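Local coordinates for protein dihydrofolate reductase (Enterococcus faecalis, PDB 4M7U) that reduces 7,8-dihydrofolate to tetrahydrofolate with NADPH as hydride donor, a step that probably feeds glycine, purine and DNA-precursor synthesis, at residues M9-W14 with L114-V120; Q16-G20 with I126-F130; L50-F55 with T68-T72; S108-K112 with T134-E138. All coordinates share one frame; numbering follows the deposited sequence.

Contact 1. Residues M9-W14 with L114-V120; sequences MLAAIW and LIPACDV
Leu10 lays its CB over the turn that follows helix 108-114, 3.8 Å from Ala117 O. With CG lying beside the backbone N (chi1 -80°), its CD2 branch reaches on to Leu114 CD2 at 4.2 Å and to the methyl of Ala117, while CB also touches the sulfur of Cys118. The same sulfur lies against Leu10 and Ala12, two residues apart on the strand, 3.9 Å from the CB of each. The methyl of Ala12 meets Ile115 CG1 as well, and the tip of Ile115, CD1, comes up obliquely to the ring of Trp14. Here the chain leaves helix 108-114 through the 3-10 turn 115-117 and enters strand 120-126, which runs parallel to strand 9-17 in the central sheet of the dihydrofolate reductase fold. Two backbone bonds join the chains here: Asp119 N gives a nearly straight bond to Leu10 O (2.9 Å, 173°), and Ala12 N donates to Val120 O at 3.0 Å. Ala11 CB is pressed against Val120 CG1 at 3.5 Å; that branch stands between the backbone N and the carbonyl carbon (chi1 50°), turned to the alanine. At the outer end a water accepts from Leu10 N and donates to both Ala117 O and Asp119 OD2, joining strand, turn and carboxylate, and the Met9 side chain crosses that of Asp119 at an oblique angle.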
# COMPACT_ATOMS: atom_id res chain seq x y z
N MET A 9 -0.77 12.89 -6.01
CA MET A 9 0.29 12.33 -5.18
C MET A 9 0.08 10.86 -4.86
O MET A 9 -1.01 10.45 -4.44
CB MET A 9 0.54 13.11 -3.88
CG MET A 9 1.76 12.53 -3.11
SD MET A 9 2.31 13.34 -1.59
CE MET A 9 1.15 12.73 -0.36
N LEU A 10 1.14 10.08 -5.06
CA LEU A 10 1.13 8.66 -4.73
C LEU A 10 1.98 8.38 -3.49
O LEU A 10 3.14 8.78 -3.40
CB LEU A 10 1.63 7.83 -5.92
CG LEU A 10 0.63 7.55 -7.04
CD1 LEU A 10 0.58 8.70 -8.02
CD2 LEU A 10 0.99 6.27 -7.77
N ALA A 11 1.37 7.72 -2.51
CA ALA A 11 2.08 7.21 -1.35
C ALA A 11 1.96 5.71 -1.41
O ALA A 11 0.89 5.19 -1.73
CB ALA A 11 1.43 7.72 -0.06
N ALA A 12 3.05 5.00 -1.12
CA ALA A 12 2.94 3.55 -0.91
C ALA A 12 2.98 3.28 0.60
O ALA A 12 3.82 3.84 1.32
CB ALA A 12 4.07 2.82 -1.63
N ILE A 13 2.06 2.45 1.07
CA ILE A 13 2.01 2.11 2.50
C ILE A 13 1.94 0.60 2.69
O ILE A 13 1.18 -0.09 2.01
CB ILE A 13 0.82 2.79 3.21
CG1 ILE A 13 0.88 2.51 4.71
CG2 ILE A 13 -0.49 2.26 2.67
CD1 ILE A 13 -0.07 3.36 5.52
N TRP A 14 2.75 0.08 3.60
CA TRP A 14 2.72 -1.35 3.85
C TRP A 14 3.36 -1.68 5.18
O TRP A 14 4.08 -0.85 5.76
CB TRP A 14 3.39 -2.14 2.71
CG TRP A 14 4.89 -2.12 2.71
CD1 TRP A 14 5.74 -3.09 3.20
CD2 TRP A 14 5.73 -1.08 2.18
NE1 TRP A 14 7.05 -2.70 3.01
CE2 TRP A 14 7.07 -1.48 2.40
CE3 TRP A 14 5.48 0.15 1.55
CZ2 TRP A 14 8.16 -0.69 1.99
CZ3 TRP A 14 6.55 0.93 1.15
CH2 TRP A 14 7.88 0.51 1.37
N LEU A 114 4.66 0.55 -9.26
CA LEU A 114 4.12 1.88 -8.97
C LEU A 114 4.98 2.68 -8.00
O LEU A 114 4.88 3.91 -7.95
CB LEU A 114 2.66 1.77 -8.48
CG LEU A 114 1.70 1.64 -9.68
CD1 LEU A 114 0.32 1.16 -9.24
CD2 LEU A 114 1.57 2.99 -10.37
N ILE A 115 5.83 2.00 -7.25
CA ILE A 115 6.78 2.73 -6.40
C ILE A 115 7.65 3.75 -7.18
O ILE A 115 7.86 4.85 -6.68
CB ILE A 115 7.59 1.81 -5.46
CG1 ILE A 115 6.69 1.43 -4.28
CG2 ILE A 115 8.86 2.50 -4.96
CD1 ILE A 115 7.35 0.61 -3.21
N PRO A 116 8.09 3.41 -8.42
CA PRO A 116 8.79 4.46 -9.19
C PRO A 116 7.99 5.75 -9.39
O PRO A 116 8.60 6.79 -9.64
CB PRO A 116 9.06 3.78 -10.53
CG PRO A 116 9.23 2.33 -10.17
CD PRO A 116 8.17 2.10 -9.11
N ALA A 117 6.66 5.70 -9.29
CA ALA A 117 5.82 6.90 -9.42
C ALA A 117 5.42 7.51 -8.07
O ALA A 117 4.71 8.52 -8.02
CB ALA A 117 4.59 6.63 -10.27
N CYS A 118 5.87 6.91 -6.97
CA CYS A 118 5.49 7.41 -5.65
C CYS A 118 6.36 8.56 -5.18
O CYS A 118 7.50 8.72 -5.63
CB CYS A 118 5.51 6.28 -4.61
SG CYS A 118 4.18 5.07 -4.83
N ASP A 119 5.81 9.38 -4.28
CA ASP A 119 6.56 10.47 -3.67
C ASP A 119 6.88 10.24 -2.21
O ASP A 119 7.67 10.98 -1.63
CB ASP A 119 5.79 11.77 -3.81
CG ASP A 119 5.89 12.34 -5.20
OD1 ASP A 119 6.99 12.25 -5.80
OD2 ASP A 119 4.86 12.84 -5.70
N VAL A 120 6.26 9.23 -1.61
CA VAL A 120 6.54 8.92 -0.21
C VAL A 120 6.26 7.45 0.02
O VAL A 120 5.37 6.89 -0.62
CB VAL A 120 5.70 9.81 0.75
CG1 VAL A 120 4.26 9.78 0.35
CG2 VAL A 120 5.84 9.35 2.21
O HOH W 1 3.45 10.83 -6.49

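Contact 2. Residues Q16-G20 with I126-F130; sequences QDEQG and IHETF
Strand 9-17 runs parallel to the end of strand 120-126 here, and Ile126 N donates to Gln16 O (2.8 Å) before the first chain folds into a type I turn from Asp17 to Gly20. The carboxylate of Asp17 organises both sides. A chi1 of 81° tucks this group back over its own main chain and brings OD2 to Phe130 N at 2.9 Å, met nearly along the C-O axis. OD2 also accepts a hydrogen bond from Gln19 NE2, on its syn side. The other oxygen, OD1, accepts from Gln19 N from above the carboxylate plane, making an Asx turn, and is bound by Val21 N as well. The Gln19 amide thus bridges the contact: NE2 also gives a 2.7 Å bond to Phe130 O, lying in both the amide and the carbonyl plane. Two donors grip OD2, and the amide is held by two acceptors, so its rotation is well defined. CB of Asp17 lies at the edge of the Phe130 ring, in its plane, 3.7 Å from CD1. Further out, Glu18 N reaches Glu128 O at 3.3 Å, and the extended Glu18 side chain crosses Thr129 so that OE2 comes 3.2 Å from its CG2. Beyond the sheet, the Phe130 ring meets Tyr160 edge-to-face and Trp30 at an angle, His127 binds Asp163 on strand 162-169, and Gly20 leads into strand 21-23, which pairs with strand 134-135.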
# COMPACT_ATOMS: atom_id res chain seq x y z
N GLN A 16 5.70 -4.89 6.81
CA GLN A 16 6.46 -6.11 6.52
C GLN A 16 7.22 -6.57 7.76
O GLN A 16 7.45 -5.76 8.69
CB GLN A 16 7.45 -5.85 5.38
CG GLN A 16 8.56 -4.89 5.77
CD GLN A 16 9.60 -4.74 4.69
OE1 GLN A 16 9.34 -4.15 3.63
NE2 GLN A 16 10.79 -5.28 4.94
N ASP A 17 7.62 -7.84 7.76
CA ASP A 17 8.43 -8.41 8.85
C ASP A 17 9.93 -8.26 8.51
O ASP A 17 10.27 -7.72 7.46
CB ASP A 17 8.02 -9.86 9.17
CG ASP A 17 8.61 -10.89 8.21
OD1 ASP A 17 9.24 -10.52 7.17
OD2 ASP A 17 8.43 -12.11 8.50
N GLU A 18 10.81 -8.74 9.37
CA GLU A 18 12.24 -8.52 9.12
C GLU A 18 12.81 -9.33 7.93
O GLU A 18 13.93 -9.11 7.49
CB GLU A 18 13.08 -8.70 10.40
CG GLU A 18 12.77 -9.96 11.17
CD GLU A 18 13.36 -9.97 12.59
OE1 GLU A 18 13.78 -8.90 13.10
OE2 GLU A 18 13.40 -11.07 13.19
N GLN A 19 12.01 -10.25 7.38
CA GLN A 19 12.42 -10.98 6.19
C GLN A 19 11.94 -10.30 4.92
O GLN A 19 12.33 -10.68 3.82
CB GLN A 19 11.85 -12.40 6.21
CG GLN A 19 12.22 -13.20 7.43
CD GLN A 19 11.37 -14.44 7.57
OE1 GLN A 19 11.88 -15.56 7.60
NE2 GLN A 19 10.04 -14.24 7.65
N GLY A 20 11.07 -9.31 5.08
CA GLY A 20 10.42 -8.70 3.93
C GLY A 20 9.09 -9.36 3.59
O GLY A 20 8.48 -9.05 2.57
N ILE A 126 8.17 -4.60 11.14
CA ILE A 126 7.86 -5.44 12.29
C ILE A 126 9.04 -6.37 12.61
O ILE A 126 9.44 -7.19 11.78
CB ILE A 126 6.59 -6.28 12.04
CG1 ILE A 126 5.42 -5.35 11.62
CG2 ILE A 126 6.22 -7.06 13.26
CD1 ILE A 126 4.14 -6.11 11.23
N HIS A 127 9.58 -6.22 13.81
CA HIS A 127 10.80 -6.92 14.19
C HIS A 127 10.49 -8.31 14.75
O HIS A 127 10.56 -8.56 15.96
CB HIS A 127 11.62 -6.08 15.17
CG HIS A 127 11.86 -4.68 14.68
ND1 HIS A 127 12.70 -4.39 13.62
CD2 HIS A 127 11.37 -3.50 15.12
CE1 HIS A 127 12.71 -3.08 13.43
NE2 HIS A 127 11.92 -2.52 14.31
N GLU A 128 10.12 -9.20 13.84
CA GLU A 128 9.79 -10.57 14.16
C GLU A 128 9.76 -11.28 12.82
O GLU A 128 9.64 -10.63 11.76
CB GLU A 128 8.43 -10.66 14.86
CG GLU A 128 8.13 -12.01 15.53
CD GLU A 128 9.38 -12.67 16.08
OE1 GLU A 128 9.71 -12.43 17.26
OE2 GLU A 128 10.05 -13.43 15.33
N THR A 129 9.89 -12.60 12.83
CA THR A 129 9.81 -13.35 11.58
C THR A 129 8.56 -14.21 11.55
O THR A 129 8.21 -14.85 12.54
CB THR A 129 11.05 -14.23 11.33
OG1 THR A 129 11.16 -15.20 12.38
CG2 THR A 129 12.29 -13.39 11.29
N PHE A 130 7.88 -14.21 10.40
CA PHE A 130 6.68 -15.01 10.21
C PHE A 130 6.82 -15.85 8.93
O PHE A 130 7.72 -15.60 8.11
CB PHE A 130 5.44 -14.12 10.09
CG PHE A 130 5.24 -13.19 11.27
CD1 PHE A 130 5.93 -11.98 11.34
CD2 PHE A 130 4.38 -13.52 12.30
CE1 PHE A 130 5.75 -11.11 12.43
CE2 PHE A 130 4.19 -12.66 13.38
CZ PHE A 130 4.88 -11.45 13.44
O HOH W 2 13.07 -13.00 15.49

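Contact 3. Residues L50-F55 with T68-T72; sequences LGRATF and TIVLT. With NAP (NADP nicotinamide-adenine-dinucleotide phosphate), chain B.
Phe55 holds CG opposite its backbone N (chi1 179°), and Val70 turns CG2 beside its own N; together these torsions set the valine methyl over the phenylalanine ring. The pair lies in the beta-alpha-beta unit of strand 47-51, helix 52-57 and strand 67-71, whose helix start meets the adenosine ribose and the pyrophosphate of NADP. The methyl sits 3.5 Å from the ring centroid, 16° off the normal, a CH-pi contact over the face. Val70 CG1 turns instead to the first turn of the helix, near Arg52 CA. The parallel strands are joined by Leu50 N to Ile69 O (2.9 Å) and Leu71 N to Leu50 O. Gly51 is the N-cap, with its CA close to the ribose oxygen O4B of the cofactor. Following it, Arg52 N donates to O4B, and Thr54 donates to the pyrophosphate oxygen O2A through both N and OG1. On the other strand the CG of Leu71 rests 3.6 Å from C4A of the adenine. Arg52 and Thr72 both grip the 2'-phosphate. Bent at chi3 (59°), the arginine presents its guanidinium edge to the phosphorus, with NH1 turned to Glu56 in a salt bridge, NH2 bonding O1X at 3.1 Å and NE bonding O2X. The same O2X takes a second bond from Thr72 OG1, 2.6 Å away, so two protein donors grip this phosphate oxygen.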
# COMPACT_ATOMS: atom_id res chain seq x y z
N LEU A 50 -5.19 -1.48 -5.06
CA LEU A 50 -4.83 -2.85 -4.71
C LEU A 50 -4.77 -3.76 -5.95
O LEU A 50 -5.67 -3.74 -6.79
CB LEU A 50 -5.85 -3.43 -3.73
CG LEU A 50 -6.06 -2.76 -2.38
CD1 LEU A 50 -7.20 -3.45 -1.62
CD2 LEU A 50 -4.77 -2.85 -1.58
N GLY A 51 -3.71 -4.57 -6.06
CA GLY A 51 -3.68 -5.60 -7.10
C GLY A 51 -4.78 -6.60 -6.84
O GLY A 51 -5.28 -6.70 -5.70
N ARG A 52 -5.19 -7.35 -7.86
CA ARG A 52 -6.31 -8.28 -7.71
C ARG A 52 -6.09 -9.30 -6.59
O ARG A 52 -7.01 -9.55 -5.79
CB ARG A 52 -6.63 -9.01 -9.02
CG ARG A 52 -7.68 -10.11 -8.85
CD ARG A 52 -7.91 -10.90 -10.12
NE ARG A 52 -6.68 -11.54 -10.59
CZ ARG A 52 -6.17 -12.66 -10.08
NH1 ARG A 52 -6.79 -13.27 -9.08
NH2 ARG A 52 -5.05 -13.17 -10.57
N ALA A 53 -4.89 -9.87 -6.51
CA ALA A 53 -4.66 -10.97 -5.57
C ALA A 53 -4.81 -10.52 -4.12
O ALA A 53 -5.38 -11.24 -3.29
CB ALA A 53 -3.29 -11.59 -5.79
N THR A 54 -4.29 -9.33 -3.83
CA THR A 54 -4.43 -8.72 -2.51
C THR A 54 -5.90 -8.41 -2.21
O THR A 54 -6.38 -8.67 -1.10
CB THR A 54 -3.61 -7.41 -2.42
OG1 THR A 54 -2.22 -7.73 -2.54
CG2 THR A 54 -3.84 -6.70 -1.10
N PHE A 55 -6.60 -7.86 -3.19
CA PHE A 55 -8.01 -7.54 -3.02
C PHE A 55 -8.79 -8.80 -2.65
O PHE A 55 -9.59 -8.80 -1.70
CB PHE A 55 -8.59 -6.96 -4.30
CG PHE A 55 -10.06 -6.64 -4.20
CD1 PHE A 55 -10.52 -5.71 -3.29
CD2 PHE A 55 -10.98 -7.28 -5.02
CE1 PHE A 55 -11.88 -5.41 -3.19
CE2 PHE A 55 -12.33 -6.98 -4.93
CZ PHE A 55 -12.77 -6.05 -4.02
N THR A 68 -11.67 2.63 -3.33
CA THR A 68 -10.69 1.59 -3.65
C THR A 68 -10.64 1.33 -5.16
O THR A 68 -11.69 1.21 -5.80
CB THR A 68 -11.00 0.28 -2.93
OG1 THR A 68 -11.01 0.50 -1.51
CG2 THR A 68 -9.96 -0.80 -3.28
N ILE A 69 -9.43 1.26 -5.72
CA ILE A 69 -9.26 0.81 -7.11
C ILE A 69 -8.62 -0.59 -7.14
O ILE A 69 -7.58 -0.81 -6.52
CB ILE A 69 -8.39 1.78 -7.94
CG1 ILE A 69 -9.03 3.17 -8.03
CG2 ILE A 69 -8.15 1.22 -9.33
CD1 ILE A 69 -8.06 4.26 -8.48
N VAL A 70 -9.23 -1.55 -7.85
CA VAL A 70 -8.61 -2.87 -8.04
C VAL A 70 -7.98 -2.98 -9.42
O VAL A 70 -8.62 -2.66 -10.44
CB VAL A 70 -9.58 -4.03 -7.78
CG1 VAL A 70 -8.90 -5.34 -8.03
CG2 VAL A 70 -10.08 -3.98 -6.33
N LEU A 71 -6.72 -3.41 -9.46
CA LEU A 71 -5.97 -3.47 -10.71
C LEU A 71 -5.98 -4.90 -11.24
O LEU A 71 -5.67 -5.84 -10.49
CB LEU A 71 -4.53 -2.98 -10.46
CG LEU A 71 -3.59 -2.61 -11.61
CD1 LEU A 71 -4.26 -1.65 -12.57
CD2 LEU A 71 -2.33 -1.97 -11.02
N THR A 72 -6.37 -5.09 -12.50
CA THR A 72 -6.44 -6.42 -13.11
C THR A 72 -6.41 -6.30 -14.62
O THR A 72 -6.89 -5.32 -15.16
CB THR A 72 -7.73 -7.19 -12.66
OG1 THR A 72 -7.77 -8.49 -13.27
CG2 THR A 72 -8.98 -6.42 -13.03
PA NAP B . -0.87 -8.40 -6.15
O1A NAP B . 0.23 -7.36 -6.51
O2A NAP B . -1.75 -7.94 -5.00
O5B NAP B . -1.82 -8.60 -7.39
C5B NAP B . -1.29 -9.03 -8.61
C4B NAP B . -2.30 -8.89 -9.71
O4B NAP B . -2.83 -7.50 -9.91
C3B NAP B . -2.07 -9.48 -11.08
O3B NAP B . -1.99 -10.85 -11.26
C2B NAP B . -3.03 -8.71 -11.91
O2B NAP B . -4.34 -9.12 -11.99
C1B NAP B . -2.68 -7.34 -11.38
N9A NAP B . -1.93 -6.23 -11.90
C8A NAP B . -0.79 -5.79 -11.37
N7A NAP B . -0.26 -4.81 -12.26
C5A NAP B . -1.13 -4.71 -13.35
C6A NAP B . -1.09 -3.91 -14.50
N6A NAP B . 0.00 -2.99 -14.69
N1A NAP B . -2.07 -4.03 -15.39
C2A NAP B . -3.11 -4.90 -15.20
N3A NAP B . -3.15 -5.70 -14.06
C4A NAP B . -2.16 -5.58 -13.17
O3 NAP B . -0.26 -9.82 -5.84
PN NAP B . 1.21 -10.10 -5.30
O1N NAP B . 2.25 -9.79 -6.43
O2N NAP B . 1.54 -9.29 -4.07
O5D NAP B . 1.20 -11.63 -4.89
C5D NAP B . -0.03 -12.18 -4.49
C4D NAP B . -0.26 -13.66 -4.73
O4D NAP B . 0.77 -14.46 -5.42
C3D NAP B . -0.84 -14.54 -3.62
O3D NAP B . -2.06 -15.04 -3.75
C2D NAP B . 0.25 -15.52 -3.31
O2D NAP B . -0.02 -16.72 -2.68
C1D NAP B . 1.17 -15.55 -4.52
N1N NAP B . 2.52 -16.05 -4.56
C2N NAP B . 2.95 -17.41 -4.29
C3N NAP B . 4.42 -17.81 -4.50
C7N NAP B . 4.68 -19.22 -4.89
O7N NAP B . 3.90 -19.75 -5.67
N7N NAP B . 5.51 -20.03 -4.07
C4N NAP B . 5.52 -16.72 -4.63
C5N NAP B . 4.97 -15.27 -4.60
C6N NAP B . 3.47 -14.98 -4.41
P2B NAP B . -4.71 -10.19 -13.09
O1X NAP B . -3.89 -11.49 -12.84
O2X NAP B . -6.23 -10.51 -12.94
O3X NAP B . -4.38 -9.62 -14.45

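Contact 4. Residues S108-K112 with T134-E138; sequences SVVFK and TFFPE. With NAP (NADP nicotinamide-adenine-dinucleotide phosphate), chain B.
Thr134 opens the second segment by setting CG2 4.0 Å from Ser108 CB, while its OG1 comes near C6N of the nicotinamide ring of NADP. Phe135 contributes its carbonyl: O lies 3.0 Å from Ser108 OG, a likely hydrogen bond, although that proton has another possible acceptor. The hydroxyl stands opposite the backbone N (chi1 -178°), which places the serine oxygen beside the end of the short strand. Phe136 turns its side chain so that CE1 lies over one face of the Phe111 ring, 3.7 Å from CD2; the two planes meet obliquely at 46°, with centroids 5.3 Å apart. Pro137 then packs against the helix, with CD 3.5 Å from Ser108 OG, CG beside Phe111 CB, and CB against Lys112 CB as the two side chains slide past each other in opposite directions. At Glu138 a water joins the segments, accepting from Lys112 NZ and donating to Glu138 O. The helix N terminus points at the cofactor pyrophosphate: Val109 N bonds O1N at 3.0 Å, and Val110 N makes a weak bond to O1A. The helix dipole would probably favour the anionic group here. Around the contact, Trp14 on strand 9-17 stacks on Phe136 and meets Phe111 at an angle, Val110 and Phe111 pack on Ile104 of strand 101-104, and strand 134-135 pairs antiparallel with strand 21-23.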
# COMPACT_ATOMS: atom_id res chain seq x y z
N SER A 108 2.77 -7.25 -4.05
CA SER A 108 4.16 -7.12 -4.53
C SER A 108 4.33 -6.62 -5.98
O SER A 108 5.15 -5.74 -6.25
CB SER A 108 4.93 -8.42 -4.31
OG SER A 108 6.28 -8.26 -4.73
N VAL A 109 3.55 -7.16 -6.92
CA VAL A 109 3.58 -6.68 -8.31
C VAL A 109 3.22 -5.19 -8.41
O VAL A 109 3.90 -4.41 -9.11
CB VAL A 109 2.62 -7.46 -9.22
CG1 VAL A 109 2.59 -6.84 -10.61
CG2 VAL A 109 3.04 -8.92 -9.32
N VAL A 110 2.16 -4.80 -7.71
CA VAL A 110 1.73 -3.42 -7.70
C VAL A 110 2.80 -2.49 -7.14
O VAL A 110 3.08 -1.44 -7.73
CB VAL A 110 0.40 -3.26 -6.95
CG1 VAL A 110 -0.06 -1.81 -6.95
CG2 VAL A 110 -0.65 -4.10 -7.62
N PHE A 111 3.42 -2.88 -6.03
CA PHE A 111 4.50 -2.07 -5.42
C PHE A 111 5.68 -1.85 -6.38
O PHE A 111 6.14 -0.72 -6.59
CB PHE A 111 5.01 -2.73 -4.14
CG PHE A 111 4.12 -2.53 -2.95
CD1 PHE A 111 3.53 -1.30 -2.69
CD2 PHE A 111 3.90 -3.58 -2.06
CE1 PHE A 111 2.71 -1.13 -1.56
CE2 PHE A 111 3.09 -3.41 -0.94
CZ PHE A 111 2.50 -2.18 -0.69
N LYS A 112 6.17 -2.94 -6.97
CA LYS A 112 7.30 -2.87 -7.91
C LYS A 112 7.02 -1.97 -9.12
O LYS A 112 7.91 -1.28 -9.59
CB LYS A 112 7.64 -4.28 -8.38
CG LYS A 112 9.01 -4.43 -9.04
CD LYS A 112 9.13 -5.81 -9.68
CE LYS A 112 10.44 -6.48 -9.32
NZ LYS A 112 11.60 -5.68 -9.80
N THR A 134 4.75 -14.27 0.14
CA THR A 134 4.83 -13.05 -0.66
C THR A 134 5.69 -11.98 0.02
O THR A 134 5.46 -11.62 1.18
CB THR A 134 3.44 -12.45 -0.92
OG1 THR A 134 2.55 -13.49 -1.37
CG2 THR A 134 3.52 -11.34 -1.96
N PHE A 135 6.65 -11.45 -0.72
CA PHE A 135 7.65 -10.57 -0.15
C PHE A 135 7.58 -9.20 -0.78
O PHE A 135 7.20 -9.06 -1.95
CB PHE A 135 9.04 -11.17 -0.38
CG PHE A 135 9.23 -12.49 0.31
CD1 PHE A 135 8.69 -13.65 -0.21
CD2 PHE A 135 9.92 -12.55 1.51
CE1 PHE A 135 8.84 -14.87 0.44
CE2 PHE A 135 10.08 -13.77 2.17
CZ PHE A 135 9.54 -14.92 1.64
N PHE A 136 7.97 -8.18 -0.02
CA PHE A 136 8.14 -6.87 -0.60
C PHE A 136 9.20 -7.00 -1.69
O PHE A 136 10.23 -7.64 -1.49
CB PHE A 136 8.55 -5.84 0.44
CG PHE A 136 8.50 -4.46 -0.08
CD1 PHE A 136 7.28 -3.81 -0.21
CD2 PHE A 136 9.65 -3.83 -0.53
CE1 PHE A 136 7.22 -2.54 -0.74
CE2 PHE A 136 9.60 -2.57 -1.05
CZ PHE A 136 8.38 -1.92 -1.16
N PRO A 137 8.95 -6.39 -2.86
CA PRO A 137 9.83 -6.62 -4.01
C PRO A 137 11.13 -5.85 -3.90
O PRO A 137 11.25 -4.91 -3.10
CB PRO A 137 9.02 -6.06 -5.18
CG PRO A 137 8.19 -4.95 -4.54
CD PRO A 137 7.81 -5.53 -3.20
N GLU A 138 12.10 -6.24 -4.71
CA GLU A 138 13.33 -5.48 -4.86
C GLU A 138 13.02 -4.16 -5.56
O GLU A 138 12.52 -4.15 -6.69
CB GLU A 138 14.32 -6.26 -5.71
CG GLU A 138 15.10 -7.30 -4.95
CD GLU A 138 16.10 -8.01 -5.84
OE1 GLU A 138 16.04 -9.26 -5.90
OE2 GLU A 138 16.94 -7.32 -6.47
PA NAP B . -0.87 -8.40 -6.15
O1A NAP B . 0.23 -7.36 -6.51
O2A NAP B . -1.75 -7.94 -5.00
O5B NAP B . -1.82 -8.60 -7.39
C5B NAP B . -1.29 -9.03 -8.61
C4B NAP B . -2.30 -8.89 -9.71
O4B NAP B . -2.83 -7.50 -9.91
C3B NAP B . -2.07 -9.48 -11.08
O3B NAP B . -1.99 -10.85 -11.26
C2B NAP B . -3.03 -8.71 -11.91
O2B NAP B . -4.34 -9.12 -11.99
C1B NAP B . -2.68 -7.34 -11.38
N9A NAP B . -1.93 -6.23 -11.90
C8A NAP B . -0.79 -5.79 -11.37
N7A NAP B . -0.26 -4.81 -12.26
C5A NAP B . -1.13 -4.71 -13.35
C6A NAP B . -1.09 -3.91 -14.50
N6A NAP B . 0.00 -2.99 -14.69
N1A NAP B . -2.07 -4.03 -15.39
C2A NAP B . -3.11 -4.90 -15.20
N3A NAP B . -3.15 -5.70 -14.06
C4A NAP B . -2.16 -5.58 -13.17
O3 NAP B . -0.26 -9.82 -5.84
PN NAP B . 1.21 -10.10 -5.30
O1N NAP B . 2.25 -9.79 -6.43
O2N NAP B . 1.54 -9.29 -4.07
O5D NAP B . 1.20 -11.63 -4.89
C5D NAP B . -0.03 -12.18 -4.49
C4D NAP B . -0.26 -13.66 -4.73
O4D NAP B . 0.77 -14.46 -5.42
C3D NAP B . -0.84 -14.54 -3.62
O3D NAP B . -2.06 -15.04 -3.75
C2D NAP B . 0.25 -15.52 -3.31
O2D NAP B . -0.02 -16.72 -2.68
C1D NAP B . 1.17 -15.55 -4.52
N1N NAP B . 2.52 -16.05 -4.56
C2N NAP B . 2.95 -17.41 -4.29
C3N NAP B . 4.42 -17.81 -4.50
C7N NAP B . 4.68 -19.22 -4.89
O7N NAP B . 3.90 -19.75 -5.67
N7N NAP B . 5.51 -20.03 -4.07
C4N NAP B . 5.52 -16.72 -4.63
C5N NAP B . 4.97 -15.27 -4.60
C6N NAP B . 3.47 -14.98 -4.41
P2B NAP B . -4.71 -10.19 -13.09
O1X NAP B . -3.89 -11.49 -12.84
O2X NAP B . -6.23 -10.51 -12.94
O3X NAP B . -4.38 -9.62 -14.45
O HOH W 3 12.37 -2.65 -9.38

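In the fold
From the N terminus, strand 9-17 supplies the first segments of contacts 1 and 2, whose loops close about a hundred residues later at the start and end of strand 120-126. Contact 3 is a local closure, complete within residues 50-72 and lying wholly inside both of those long loops; it ties two further strands of the central sheet to the helix between them. Contact 4 opens after contact 3 has closed and crosses contacts 1 and 2, joining helix 108-114 to 134-138. Contact 1 packs on contact 4 through Ile115 and Phe136, and Gly20 brings contact 2 against it. Contacts 3 and 4 both touch NADP and meet through Gly51 and Val110.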